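Local coordinates for ABC transporter substrate-binding protein (Rhizobium radiobacter, PDB 6TFX) that binds the mannityl opine mannopinic acid as the periplasmic solute-binding component of a bacterial ABC transporter, at residues L250-I255 / P293-S298; H254-K259 / F415-V420; V267-A272 / S450-I455; L271-N276 / G308-D313; N328-T333 / G356-N361. All blocks are in the same frame, centred on the assembly; numbering follows the deposited sequence. Where two conformers were deposited one is given.

Contact 1. Residues L250-I255 / P293-S298; sequences LNLLHI and PSVIPS. With N72 ((2~{R})-2-[[(3~{R},4~{R},5~{S})-3,4,5,6-tetrakis(oxidanyl)-2-oxidanylidene-hexyl]amino]pentanedioic acid), chain C.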
# COMPACT_ATOMS: atom_id res chain seq x y z
N LEU A 250 0.14 8.63 1.75
CA LEU A 250 -0.27 9.66 2.70
C LEU A 250 -0.24 9.12 4.11
O LEU A 250 -0.86 8.08 4.38
CB LEU A 250 -1.70 10.15 2.40
CG LEU A 250 -2.38 11.13 3.37
CD1 LEU A 250 -1.59 12.42 3.53
CD2 LEU A 250 -3.79 11.42 2.94
N ASN A 251 0.40 9.89 5.02
CA ASN A 251 0.47 9.56 6.44
C ASN A 251 -0.59 10.36 7.16
O ASN A 251 -0.69 11.57 6.93
CB ASN A 251 1.85 9.97 6.99
CG ASN A 251 2.96 9.39 6.16
OD1 ASN A 251 3.71 10.12 5.46
ND2 ASN A 251 3.07 8.08 6.18
N LEU A 252 -1.37 9.71 8.01
CA LEU A 252 -2.38 10.41 8.80
C LEU A 252 -2.31 9.91 10.22
O LEU A 252 -1.93 8.75 10.43
CB LEU A 252 -3.79 10.09 8.32
CG LEU A 252 -4.17 10.60 6.92
CD1 LEU A 252 -4.40 9.42 5.97
CD2 LEU A 252 -5.41 11.46 7.00
N LEU A 253 -2.79 10.73 11.17
CA LEU A 253 -3.02 10.28 12.55
C LEU A 253 -4.51 9.95 12.56
O LEU A 253 -5.35 10.88 12.49
CB LEU A 253 -2.77 11.43 13.55
CG LEU A 253 -1.33 11.85 13.70
CD1 LEU A 253 -1.24 13.20 14.44
CD2 LEU A 253 -0.55 10.77 14.45
N HIS A 254 -4.86 8.64 12.62
CA HIS A 254 -6.25 8.20 12.69
C HIS A 254 -6.58 8.14 14.17
O HIS A 254 -5.92 7.39 14.90
CB HIS A 254 -6.41 6.80 12.09
CG HIS A 254 -6.12 6.80 10.63
ND1 HIS A 254 -7.11 7.06 9.69
CD2 HIS A 254 -4.95 6.58 9.99
CE1 HIS A 254 -6.51 7.01 8.51
NE2 HIS A 254 -5.21 6.72 8.62
N ILE A 255 -7.55 8.92 14.62
CA ILE A 255 -7.87 8.99 16.06
C ILE A 255 -9.10 8.15 16.34
O ILE A 255 -10.14 8.40 15.73
CB ILE A 255 -8.13 10.47 16.49
CG1 ILE A 255 -6.90 11.39 16.20
CG2 ILE A 255 -8.56 10.55 17.97
CD1 ILE A 255 -7.34 12.94 16.25
N PRO A 293 -3.77 18.77 1.82
CA PRO A 293 -4.91 19.45 2.43
C PRO A 293 -6.21 18.64 2.51
O PRO A 293 -7.30 19.23 2.51
CB PRO A 293 -5.08 20.69 1.54
CG PRO A 293 -4.69 20.19 0.16
CD PRO A 293 -3.52 19.24 0.43
N SER A 294 -6.12 17.30 2.64
CA SER A 294 -7.29 16.45 2.81
C SER A 294 -6.87 15.13 3.42
O SER A 294 -5.68 14.95 3.78
CB SER A 294 -8.06 16.24 1.50
OG SER A 294 -9.33 15.67 1.78
N VAL A 295 -7.82 14.19 3.53
CA VAL A 295 -7.61 12.93 4.21
C VAL A 295 -7.44 11.73 3.27
O VAL A 295 -7.47 10.58 3.71
CB VAL A 295 -8.74 12.68 5.24
CG1 VAL A 295 -8.65 13.69 6.39
CG2 VAL A 295 -10.12 12.74 4.57
N ILE A 296 -7.22 12.01 1.98
CA ILE A 296 -6.90 11.02 0.97
C ILE A 296 -5.71 11.56 0.16
O ILE A 296 -5.52 12.78 0.12
CB ILE A 296 -8.10 10.63 0.07
CG1 ILE A 296 -8.44 11.74 -0.96
CG2 ILE A 296 -9.33 10.22 0.92
CD1 ILE A 296 -9.58 11.32 -1.89
N PRO A 297 -4.91 10.69 -0.47
CA PRO A 297 -3.73 11.19 -1.22
C PRO A 297 -4.12 12.15 -2.36
O PRO A 297 -5.20 12.02 -2.94
CB PRO A 297 -3.08 9.91 -1.75
CG PRO A 297 -3.49 8.83 -0.75
CD PRO A 297 -4.96 9.21 -0.47
N SER A 298 -3.24 13.11 -2.67
CA SER A 298 -3.57 14.16 -3.65
C SER A 298 -3.85 13.59 -5.04
O SER A 298 -4.61 14.19 -5.81
CB SER A 298 -2.48 15.22 -3.71
OG SER A 298 -1.29 14.65 -4.20
OAB N72 C . 7.72 8.46 6.65
CAF N72 C . 6.47 7.80 6.39
CAG N72 C . 6.52 6.24 6.22
OAC N72 C . 7.80 5.75 6.00
CAH N72 C . 5.37 5.74 5.35
OAM N72 C . 4.62 6.60 4.57
CAI N72 C . 5.25 4.65 4.31
OAD N72 C . 6.47 4.47 3.63
CAJ N72 C . 4.55 3.42 4.85
OAE N72 C . 3.76 3.57 5.82
CAK N72 C . 4.85 2.02 4.24
N N72 C . 3.71 1.51 3.52
CA N72 C . 3.01 0.36 3.93
C N72 C . 3.26 -0.18 5.31
O N72 C . 2.69 0.03 6.46
CB N72 C . 1.54 0.47 3.51
CG N72 C . 0.47 -0.33 4.27
CD N72 C . -0.74 -0.68 3.41
OE1 N72 C . -0.65 -0.85 2.15
OE2 N72 C . -1.85 -0.82 3.97
OXT N72 C . 4.17 -1.00 5.11

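Contact 2. Residues H254-K259 / F415-V420; sequences HINITK and FSHCNV. With MG (magnesium ion), chain G; EDO (1,2-ethanediol), chain D.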
# COMPACT_ATOMS: atom_id res chain seq x y z
N HIS A 254 -4.86 8.64 12.62
CA HIS A 254 -6.25 8.20 12.69
C HIS A 254 -6.58 8.14 14.17
O HIS A 254 -5.92 7.39 14.90
CB HIS A 254 -6.41 6.80 12.09
CG HIS A 254 -6.12 6.80 10.63
ND1 HIS A 254 -7.11 7.06 9.69
CD2 HIS A 254 -4.95 6.58 9.99
CE1 HIS A 254 -6.51 7.01 8.51
NE2 HIS A 254 -5.21 6.72 8.62
N ILE A 255 -7.55 8.92 14.62
CA ILE A 255 -7.87 8.99 16.06
C ILE A 255 -9.10 8.15 16.34
O ILE A 255 -10.14 8.40 15.73
CB ILE A 255 -8.13 10.47 16.49
CG1 ILE A 255 -6.90 11.39 16.20
CG2 ILE A 255 -8.56 10.55 17.97
CD1 ILE A 255 -7.34 12.94 16.25
N ASN A 256 -9.03 7.25 17.34
CA ASN A 256 -10.21 6.46 17.67
C ASN A 256 -11.16 7.39 18.40
O ASN A 256 -10.96 7.69 19.59
CB ASN A 256 -9.86 5.22 18.51
CG ASN A 256 -11.05 4.35 18.77
OD1 ASN A 256 -12.20 4.81 18.75
ND2 ASN A 256 -10.82 3.08 19.01
N ILE A 257 -12.21 7.85 17.68
CA ILE A 257 -13.17 8.83 18.21
C ILE A 257 -14.09 8.27 19.30
O ILE A 257 -14.87 9.04 19.88
CB ILE A 257 -13.99 9.46 17.07
CG1 ILE A 257 -14.92 8.42 16.41
CG2 ILE A 257 -13.01 10.14 16.03
CD1 ILE A 257 -15.92 9.00 15.39
N THR A 258 -14.04 6.95 19.58
CA THR A 258 -14.93 6.39 20.60
C THR A 258 -14.24 6.29 21.96
O THR A 258 -14.90 5.93 22.93
CB THR A 258 -15.43 4.99 20.17
OG1 THR A 258 -14.34 4.07 20.22
CG2 THR A 258 -16.06 4.97 18.78
N LYS A 259 -12.92 6.53 22.02
CA LYS A 259 -12.19 6.34 23.27
C LYS A 259 -11.82 7.66 23.94
O LYS A 259 -11.05 8.45 23.38
CB LYS A 259 -10.89 5.52 23.04
CG LYS A 259 -11.11 4.07 22.62
CD LYS A 259 -9.77 3.35 22.40
CE LYS A 259 -9.99 1.88 22.10
NZ LYS A 259 -8.71 1.17 21.79
N PHE A 415 -9.29 2.85 11.43
CA PHE A 415 -8.79 2.89 12.82
C PHE A 415 -9.46 3.96 13.65
O PHE A 415 -9.43 3.88 14.88
CB PHE A 415 -7.29 3.17 12.82
CG PHE A 415 -6.51 2.10 12.09
CD1 PHE A 415 -6.42 0.81 12.61
CD2 PHE A 415 -5.88 2.38 10.88
CE1 PHE A 415 -5.71 -0.19 11.93
CE2 PHE A 415 -5.15 1.39 10.22
CZ PHE A 415 -5.10 0.11 10.73
N SER A 416 -10.02 4.99 12.99
CA SER A 416 -10.66 6.08 13.73
C SER A 416 -12.06 5.73 14.17
O SER A 416 -12.63 6.44 15.01
CB SER A 416 -10.70 7.34 12.86
OG SER A 416 -11.52 7.11 11.73
N HIS A 417 -12.65 4.65 13.61
CA HIS A 417 -14.04 4.26 13.87
C HIS A 417 -15.01 5.33 13.33
O HIS A 417 -16.10 5.54 13.85
CB HIS A 417 -14.27 3.91 15.36
CG HIS A 417 -13.48 2.70 15.77
ND1 HIS A 417 -14.10 1.49 16.02
CD2 HIS A 417 -12.15 2.55 15.99
CE1 HIS A 417 -13.13 0.64 16.33
NE2 HIS A 417 -11.95 1.23 16.35
N CYS A 418 -14.57 6.00 12.23
CA CYS A 418 -15.34 7.04 11.55
C CYS A 418 -16.66 6.44 11.03
O CYS A 418 -16.68 5.31 10.53
CB CYS A 418 -14.49 7.59 10.41
SG CYS A 418 -15.32 8.83 9.36
N ASN A 419 -17.76 7.21 11.12
CA ASN A 419 -19.04 6.79 10.53
C ASN A 419 -19.77 7.99 9.88
O ASN A 419 -20.77 7.78 9.18
CB ASN A 419 -19.93 6.07 11.54
CG ASN A 419 -20.40 6.90 12.72
OD1 ASN A 419 -20.00 8.05 12.94
ND2 ASN A 419 -21.28 6.31 13.52
N VAL A 420 -19.21 9.19 10.01
CA VAL A 420 -19.83 10.47 9.61
C VAL A 420 -20.10 10.60 8.11
O VAL A 420 -21.01 11.37 7.72
CB VAL A 420 -19.03 11.70 10.14
CG1 VAL A 420 -17.69 11.90 9.41
CG2 VAL A 420 -19.89 12.98 10.13
MG MG G . -15.09 10.23 10.99
C1 EDO D . -15.19 2.37 23.83
O1 EDO D . -15.01 3.53 24.62
C2 EDO D . -13.84 1.63 23.70
O2 EDO D . -14.04 0.34 23.17
O HOH W 1 -9.66 5.92 10.09

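Contact 3. Residues V267-A272 / S450-I455; sequences VRQALA and SNVCAI. With MG (magnesium ion), chain G.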
# COMPACT_ATOMS: atom_id res chain seq x y z
N VAL A 267 -10.82 17.99 22.06
CA VAL A 267 -9.50 17.37 22.26
C VAL A 267 -8.89 17.02 20.91
O VAL A 267 -7.69 17.20 20.70
CB VAL A 267 -9.57 16.16 23.22
CG1 VAL A 267 -8.19 15.52 23.43
CG2 VAL A 267 -10.17 16.57 24.57
N ARG A 268 -9.72 16.51 19.98
CA ARG A 268 -9.23 16.16 18.63
C ARG A 268 -8.81 17.45 17.90
O ARG A 268 -7.75 17.50 17.27
CB ARG A 268 -10.32 15.43 17.82
CG ARG A 268 -10.74 14.12 18.49
CD ARG A 268 -11.44 13.17 17.53
NE ARG A 268 -12.66 13.72 16.92
CZ ARG A 268 -13.87 13.59 17.45
NH1 ARG A 268 -14.03 13.07 18.66
NH2 ARG A 268 -14.93 14.05 16.80
N GLN A 269 -9.65 18.50 17.99
CA GLN A 269 -9.33 19.78 17.37
C GLN A 269 -8.02 20.34 17.95
O GLN A 269 -7.17 20.83 17.20
CB GLN A 269 -10.46 20.79 17.61
CG GLN A 269 -11.72 20.45 16.81
CD GLN A 269 -12.89 21.30 17.25
OE1 GLN A 269 -12.99 21.74 18.41
NE2 GLN A 269 -13.82 21.54 16.32
N ALA A 270 -7.84 20.20 19.28
CA ALA A 270 -6.61 20.67 19.91
C ALA A 270 -5.40 19.95 19.28
O ALA A 270 -4.42 20.59 18.97
CB ALA A 270 -6.65 20.42 21.41
N LEU A 271 -5.50 18.63 19.07
CA LEU A 271 -4.39 17.88 18.47
C LEU A 271 -4.12 18.38 17.06
O LEU A 271 -2.97 18.63 16.71
CB LEU A 271 -4.67 16.36 18.49
CG LEU A 271 -3.54 15.45 18.02
CD1 LEU A 271 -2.28 15.61 18.91
CD2 LEU A 271 -4.01 13.99 18.04
N ALA A 272 -5.20 18.55 16.26
CA ALA A 272 -5.06 18.98 14.86
C ALA A 272 -4.41 20.37 14.77
O ALA A 272 -3.67 20.63 13.82
CB ALA A 272 -6.43 19.02 14.18
N SER A 450 -13.58 17.85 9.25
CA SER A 450 -14.22 18.71 10.27
C SER A 450 -14.56 17.99 11.56
O SER A 450 -14.53 18.62 12.63
CB SER A 450 -15.45 19.41 9.69
OG SER A 450 -16.47 18.47 9.42
N ASN A 451 -14.84 16.67 11.49
CA ASN A 451 -15.09 15.90 12.72
C ASN A 451 -13.75 15.45 13.33
O ASN A 451 -13.71 14.86 14.42
CB ASN A 451 -16.00 14.72 12.41
CG ASN A 451 -17.42 15.20 12.32
OD1 ASN A 451 -18.11 15.32 13.34
ND2 ASN A 451 -17.87 15.60 11.13
N VAL A 452 -12.64 15.71 12.61
CA VAL A 452 -11.28 15.40 13.07
C VAL A 452 -11.15 13.92 13.42
O VAL A 452 -10.68 13.55 14.50
CB VAL A 452 -10.77 16.34 14.21
CG1 VAL A 452 -9.24 16.27 14.34
CG2 VAL A 452 -11.24 17.78 14.01
N CYS A 453 -11.64 13.05 12.52
CA CYS A 453 -11.46 11.62 12.69
C CYS A 453 -10.01 11.26 12.38
O CYS A 453 -9.46 10.30 12.93
CB CYS A 453 -12.42 10.88 11.77
SG CYS A 453 -14.15 11.25 12.15
N ALA A 454 -9.39 12.03 11.48
CA ALA A 454 -8.01 11.80 11.10
C ALA A 454 -7.40 13.14 10.79
O ALA A 454 -8.12 14.07 10.37
CB ALA A 454 -7.92 10.88 9.90
N ILE A 455 -6.10 13.27 11.05
CA ILE A 455 -5.35 14.50 10.80
C ILE A 455 -4.31 14.16 9.76
O ILE A 455 -3.43 13.33 10.00
CB ILE A 455 -4.68 15.02 12.10
CG1 ILE A 455 -5.72 15.24 13.23
CG2 ILE A 455 -3.90 16.31 11.77
CD1 ILE A 455 -5.06 15.28 14.61
MG MG G . -15.09 10.23 10.99
O HOH W 2 -13.58 21.04 13.55

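Contact 4. Residues L271-N276 / G308-D313; sequences LAHTVN and GVLNYD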
# COMPACT_ATOMS: atom_id res chain seq x y z
N LEU A 271 -5.50 18.63 19.07
CA LEU A 271 -4.39 17.88 18.47
C LEU A 271 -4.12 18.38 17.06
O LEU A 271 -2.97 18.63 16.71
CB LEU A 271 -4.67 16.36 18.49
CG LEU A 271 -3.54 15.45 18.02
CD1 LEU A 271 -2.28 15.61 18.91
CD2 LEU A 271 -4.01 13.99 18.04
N ALA A 272 -5.20 18.55 16.26
CA ALA A 272 -5.06 18.98 14.86
C ALA A 272 -4.41 20.37 14.77
O ALA A 272 -3.67 20.63 13.82
CB ALA A 272 -6.43 19.02 14.18
N HIS A 273 -4.67 21.25 15.77
CA HIS A 273 -4.09 22.62 15.79
C HIS A 273 -2.62 22.65 16.25
O HIS A 273 -1.99 23.71 16.19
CB HIS A 273 -4.93 23.59 16.66
CG HIS A 273 -6.21 24.01 16.02
ND1 HIS A 273 -6.23 24.73 14.84
CD2 HIS A 273 -7.49 23.86 16.46
CE1 HIS A 273 -7.52 24.96 14.58
NE2 HIS A 273 -8.30 24.46 15.52
N THR A 274 -2.06 21.50 16.73
CA THR A 274 -0.67 21.55 17.13
C THR A 274 0.22 20.60 16.28
O THR A 274 1.36 20.32 16.66
CB THR A 274 -0.51 21.39 18.64
OG1 THR A 274 0.87 21.63 18.99
CG2 THR A 274 -1.01 20.04 19.16
N VAL A 275 -0.30 20.14 15.12
CA VAL A 275 0.52 19.40 14.17
C VAL A 275 0.80 20.39 13.04
O VAL A 275 -0.03 21.28 12.75
CB VAL A 275 -0.08 18.07 13.64
CG1 VAL A 275 -0.34 17.08 14.78
CG2 VAL A 275 -1.33 18.31 12.82
N ASN A 276 1.95 20.25 12.40
CA ASN A 276 2.28 21.17 11.32
C ASN A 276 2.86 20.39 10.15
O ASN A 276 4.07 20.21 10.05
CB ASN A 276 3.22 22.27 11.83
CG ASN A 276 3.30 23.43 10.87
OD1 ASN A 276 3.20 23.27 9.65
ND2 ASN A 276 3.50 24.62 11.42
N GLY A 308 -10.68 21.69 4.32
CA GLY A 308 -10.81 22.41 5.59
C GLY A 308 -9.86 21.98 6.69
O GLY A 308 -10.20 22.08 7.86
N VAL A 309 -8.66 21.49 6.33
CA VAL A 309 -7.67 21.05 7.32
C VAL A 309 -7.41 22.15 8.35
O VAL A 309 -7.27 23.32 7.99
CB VAL A 309 -6.38 20.52 6.65
CG1 VAL A 309 -5.25 20.30 7.66
CG2 VAL A 309 -6.69 19.22 5.91
N LEU A 310 -7.40 21.78 9.64
CA LEU A 310 -7.23 22.75 10.72
C LEU A 310 -5.82 23.36 10.72
O LEU A 310 -4.84 22.64 10.53
CB LEU A 310 -7.56 22.09 12.07
CG LEU A 310 -9.07 22.04 12.42
CD1 LEU A 310 -9.86 21.21 11.42
CD2 LEU A 310 -9.29 21.44 13.79
N ASN A 311 -5.75 24.68 10.91
CA ASN A 311 -4.47 25.40 10.85
C ASN A 311 -3.60 25.18 12.09
O ASN A 311 -4.08 24.73 13.13
CB ASN A 311 -4.70 26.90 10.64
CG ASN A 311 -5.24 27.63 11.84
OD1 ASN A 311 -6.06 27.10 12.61
ND2 ASN A 311 -4.78 28.87 12.04
N TYR A 312 -2.33 25.55 11.98
CA TYR A 312 -1.40 25.42 13.10
C TYR A 312 -1.60 26.60 14.03
O TYR A 312 -1.41 27.75 13.62
CB TYR A 312 0.04 25.37 12.58
CG TYR A 312 1.06 25.23 13.68
CD1 TYR A 312 1.15 24.06 14.43
CD2 TYR A 312 1.91 26.28 14.01
CE1 TYR A 312 2.10 23.92 15.44
CE2 TYR A 312 2.89 26.14 14.99
CZ TYR A 312 2.98 24.96 15.71
OH TYR A 312 3.90 24.84 16.72
N ASP A 313 -1.97 26.32 15.30
CA ASP A 313 -2.17 27.38 16.29
C ASP A 313 -2.12 26.71 17.64
O ASP A 313 -3.16 26.39 18.19
CB ASP A 313 -3.55 28.07 16.10
CG ASP A 313 -3.80 29.30 16.97
OD1 ASP A 313 -3.02 29.52 17.91
OD2 ASP A 313 -4.80 30.01 16.73
O HOH W 3 -4.47 19.84 11.14
O HOH W 4 -2.02 22.40 11.26

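Contact 5. Residues N328-T333 / G356-N361; sequences NGVTVT and GGFTLN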
# COMPACT_ATOMS: atom_id res chain seq x y z
N ASN A 328 -3.77 21.04 32.44
CA ASN A 328 -2.35 20.66 32.49
C ASN A 328 -1.94 19.81 31.27
O ASN A 328 -0.85 19.25 31.25
CB ASN A 328 -2.03 19.93 33.80
CG ASN A 328 -2.24 20.78 35.02
OD1 ASN A 328 -1.74 21.91 35.13
ND2 ASN A 328 -3.01 20.26 35.96
N GLY A 329 -2.79 19.79 30.25
CA GLY A 329 -2.53 19.03 29.03
C GLY A 329 -3.05 17.59 29.07
O GLY A 329 -3.63 17.15 30.07
N VAL A 330 -2.79 16.87 27.98
CA VAL A 330 -3.21 15.48 27.76
C VAL A 330 -1.98 14.61 27.54
O VAL A 330 -1.06 15.01 26.81
CB VAL A 330 -4.18 15.39 26.53
CG1 VAL A 330 -4.41 13.95 26.08
CG2 VAL A 330 -5.52 16.06 26.84
N THR A 331 -1.97 13.41 28.14
CA THR A 331 -0.90 12.45 27.88
C THR A 331 -1.55 11.28 27.16
O THR A 331 -2.68 10.91 27.48
CB THR A 331 -0.22 12.01 29.18
OG1 THR A 331 -1.18 11.33 30.01
CG2 THR A 331 0.36 13.22 29.94
N VAL A 332 -0.83 10.69 26.21
CA VAL A 332 -1.39 9.55 25.48
C VAL A 332 -0.25 8.63 25.06
O VAL A 332 0.82 9.11 24.70
CB VAL A 332 -2.25 10.06 24.26
CG1 VAL A 332 -1.55 11.13 23.44
CG2 VAL A 332 -2.76 8.92 23.38
N THR A 333 -0.48 7.32 25.11
CA THR A 333 0.48 6.32 24.64
C THR A 333 -0.05 5.78 23.31
O THR A 333 -1.19 5.34 23.22
CB THR A 333 0.65 5.19 25.66
OG1 THR A 333 1.31 5.69 26.83
CG2 THR A 333 1.43 4.00 25.09
N GLY A 356 1.24 22.28 21.89
CA GLY A 356 -0.18 22.46 22.14
C GLY A 356 -0.71 21.76 23.36
O GLY A 356 -1.92 21.76 23.59
N GLY A 357 0.18 21.14 24.13
CA GLY A 357 -0.20 20.50 25.38
C GLY A 357 -0.33 18.99 25.39
O GLY A 357 -0.88 18.45 26.37
N PHE A 358 0.18 18.30 24.35
CA PHE A 358 0.10 16.83 24.32
C PHE A 358 1.44 16.22 24.59
O PHE A 358 2.40 16.57 23.90
CB PHE A 358 -0.41 16.32 22.97
CG PHE A 358 -1.85 16.66 22.70
CD1 PHE A 358 -2.20 17.88 22.13
CD2 PHE A 358 -2.87 15.75 22.97
CE1 PHE A 358 -3.54 18.20 21.89
CE2 PHE A 358 -4.21 16.05 22.71
CZ PHE A 358 -4.54 17.28 22.17
N THR A 359 1.50 15.26 25.55
CA THR A 359 2.74 14.55 25.76
C THR A 359 2.49 13.17 25.20
O THR A 359 1.75 12.38 25.79
CB THR A 359 3.13 14.46 27.24
OG1 THR A 359 3.21 15.77 27.77
CG2 THR A 359 4.47 13.75 27.41
N LEU A 360 3.06 12.90 24.04
CA LEU A 360 2.90 11.63 23.36
C LEU A 360 3.99 10.67 23.79
O LEU A 360 5.17 11.03 23.82
CB LEU A 360 2.95 11.92 21.84
CG LEU A 360 2.67 10.82 20.87
CD1 LEU A 360 1.32 10.15 21.15
CD2 LEU A 360 2.73 11.38 19.45
N ASN A 361 3.59 9.48 24.25
CA ASN A 361 4.52 8.41 24.62
C ASN A 361 4.42 7.39 23.47
O ASN A 361 3.33 6.95 23.11
CB ASN A 361 4.08 7.76 25.95
CG ASN A 361 4.83 6.49 26.30
OD1 ASN A 361 4.23 5.43 26.59
ND2 ASN A 361 6.15 6.54 26.28

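Contact 1. Residues L250-I255 / P293-S298
The peptide group joining Ile296 to Pro297 is the flat surface on which Leu250 rests: CD2 stands directly over one face, 3.4 Å from Ile296 C, while Leu250 CB reaches the rim of the neighbouring pyrrolidine ring, 3.9 Å from Pro297 CG. Because the nitrogen of this peptide belongs to a proline, it carries no hydrogen, and a methyl group laid against it masks no donor. The leucine gets there with CG turned away from its backbone N (chi1 174°), which drops one branch onto the loop. Two residues further along, Leu252 approaches Val295 at about a right angle; its CD2 lies 3.8 Å from Val295 CA and 4.0 Å from Val295 CB, and its other branch, CD1, is 4.0 Å from Val295 O. No hydrogen bond links the two segments, so the join is wholly one of close-fitting hydrocarbon and peptide surfaces, buried from solvent. In the fold, 250-255 is the end of strand 240-255, hydrogen-bonded on its two flanks to strands 381-386 and 454-467 in the mixed sheet of this family 5 solute-binding protein, and 293-298 is a loop laid over one side of that sheet. Strand geometry sends Leu250 and Leu252 to the loop, and Asn251 between them to the other side, where it lines the pocket holding the opine. Tyr395 and Tyr400 of helix 392-400 close over Leu252, and the Tyr400 hydroxyl is hydrogen-bonded to Val295 O. Ser294 turns its CB from the strand, and its OG bonds to Gln445.

Contact 2. Residues H254-K259 / F415-V420
Asn256, whose amide lies against the ring of His417, has its OD1 gripped twice: by Thr258 N at 2.9 Å and by Thr258 OG1 at 2.7 Å, both arriving from the same face of the amide plane. The first bond makes an Asx turn, set at the start of a type I beta turn from Asn256 to Lys259 that carries the chain off the end of strand 240-255. Asn256 CG lies opposite its backbone N (chi1 -176°), which carries the amide to His417. With OD1 so held, the amide is fixed nearly parallel to the imidazole, the planes 11° apart, and Asn256 ND2 comes to 3.3 Å from His417 CD2. The ring in turn is anchored at both nitrogens, by Glu405 and Asp377. The loop 415-420 is tied to the turn by a nearly straight bond from Ile257 N to Ser416 O (3.0 Å, 169°), and Ile257 CG1 packs against the same oxygen. Cys418, just beyond, is a ligand of the modelled magnesium ion together with Cys453; cysteine sulfur is an unusual partner for magnesium. Towards the sheet, a water joins His254 ND1 (2.8 Å) to Ser416 N. Beside it the CB groups of His254 and Phe415 meet at 3.8 Å, while His254 CD2 lies at the edge of the phenyl ring.

Contact 3. Residues V267-A272 / S450-I455
Arg268 takes hold of one backbone oxygen with two nitrogens: NE lies 2.9 Å and NH2 2.8 Å from Asn451 O, which sits in the guanidinium plane at its edge. A bend at chi3 (-59°) turns the head of the chain side-on to this carbonyl, and its aliphatic root is used as well, Arg268 CB packing 3.7 Å from Val452 CG1. Around this grip is an apolar layer. Val452 sets CG1 against Ala272 CB and CG2 against Gln269 CG, the latter at about a right angle. Ile455 pushes CD1 to 3.7 Å from Leu271 CG, with its CG1 4.0 Å from Ala272 CB; the small alanine suits this place because the helix can then come close to the strand. Further out, a water accepts from Gln269 NE2 and donates to Ser450 O, both at 2.8 Å, and Arg268 NH1 is held by Phe262 O. What presents the gripped carbonyl is the end of helix 434-450, closed by a Schellman motif with Val452 at positive phi (56°). Cys453 follows directly, a ligand of the modelled magnesium ion, though its very short metal-sulfur distance is doubtful. Helix 265-272 is thus fastened to the junction between a helix and strand 454-467. Carbonyls at a helix C-terminus carry the negative end of its dipole, so the positive charge of the arginine probably finds a favourable field here.

Contact 4. Residues L271-N276 / G308-D313
With CG anti to its carbonyl carbon (chi1 -74°), His273 turns one imidazole face to Leu310 and its ND1 edge to Asn311; Tyr312, its CG swung opposite the backbone N (chi1 180°), turns one ring face to Asn276. These pairs join the exit of helix 265-272, a type I turn from Ala272 to Val275, to the loop leading into helix 314-323. Each segment ends in an N-cap: Asn276 OD1 caps Gln279 N and Asp313 OD1 caps Gln316 N, work that suits short side chains with an acceptor. His273 holds on at two points. Its ND1 donates to Asn311 O at 2.7 Å, with that oxygen somewhat out of the ring plane, and its own carbonyl O receives Asp313 N at 2.8 Å in a nearly straight bond (167°). Over one face of the imidazole sits Leu310 CD2, 4.0 Å from the ring centroid in a CH-pi contact, and the same methyl lies 3.8 Å from Ala272 CB. Two waters fill in the polar needs of the turn: both donate to Leu310 O, one also to Ala272 O and the other to Val275 O. Tyr312 is near the surface and makes a flat platform. The side chains of Asn276 and Tyr312 cross at about a right angle with the amide plane inclined to the ring, Asn276 CB in CH-pi contact and ND2 over the same face, 3.4 Å from Tyr312 CG; at the edge of the phenol ring, Val275 O lies 3.5 Å from Tyr312 CD1.

Contact 5. Residues N328-T333 / G356-N361
Val330 and Phe358 lie side by side and point the same way, the valine CB 3.8 Å from Phe358 CD2. Val332 and Leu360 repeat this pairing on the same face, with Val332 CG1 3.8 Å from Leu360 CD1. This is the inward face: Phe358 continues onto Val267, Ala270 and Leu271 of helix 265-272 and, with Val330, onto Leu321, so branched and aromatic hydrocarbon fits here. The other face belongs to Thr331 with Thr359 and Thr333 with Asn361, polar residues exposed to solvent. There, Thr333 OG1 donates to Asn361 OD1 at 2.9 Å, in the carbonyl plane on a lone pair; Asn361 puts its amide within range by setting CG anti to the backbone N (chi1 170°). Both strands belong to a beta-alpha-beta unit, strand 330-337, helix 340-353 and strand 358-365, and make a two-stranded parallel sheet. Four backbone bonds run between them in the staggered parallel pattern: Val330 N and Val332 N give to Gly357 O and Thr359 O, while Thr359 N and Asn361 N give to Val330 O and Val332 O. Glycines open the pairing: Gly357, at positive phi, completes the Schellman motif ending the helix, and Gly329, with no beta carbon, brings its CA to 3.2 Å from Gly357 O.

Strand 240-255 opens the series: contacts 1 and 2 share its end, with centres about 14 Å apart, and helix 265-272, next in the chain, carries contacts 3 and 4, whose centres are about 8 Å apart. Strand 454-467 pairs with 240-255, through Leu253 O to Ile455 N and Cys453 O to Ile255 N, so contact 3 adjoins contacts 1 and 2; contacts 2 and 3 each supply one cysteine to the metal site. Contact 5, nested within the loop closed by contact 3, touches the helix through Phe358 and lies about 21 Å from contact 1 between centres. Together they run from the opine pocket outward through one region of the protein, joining parts distant in sequence.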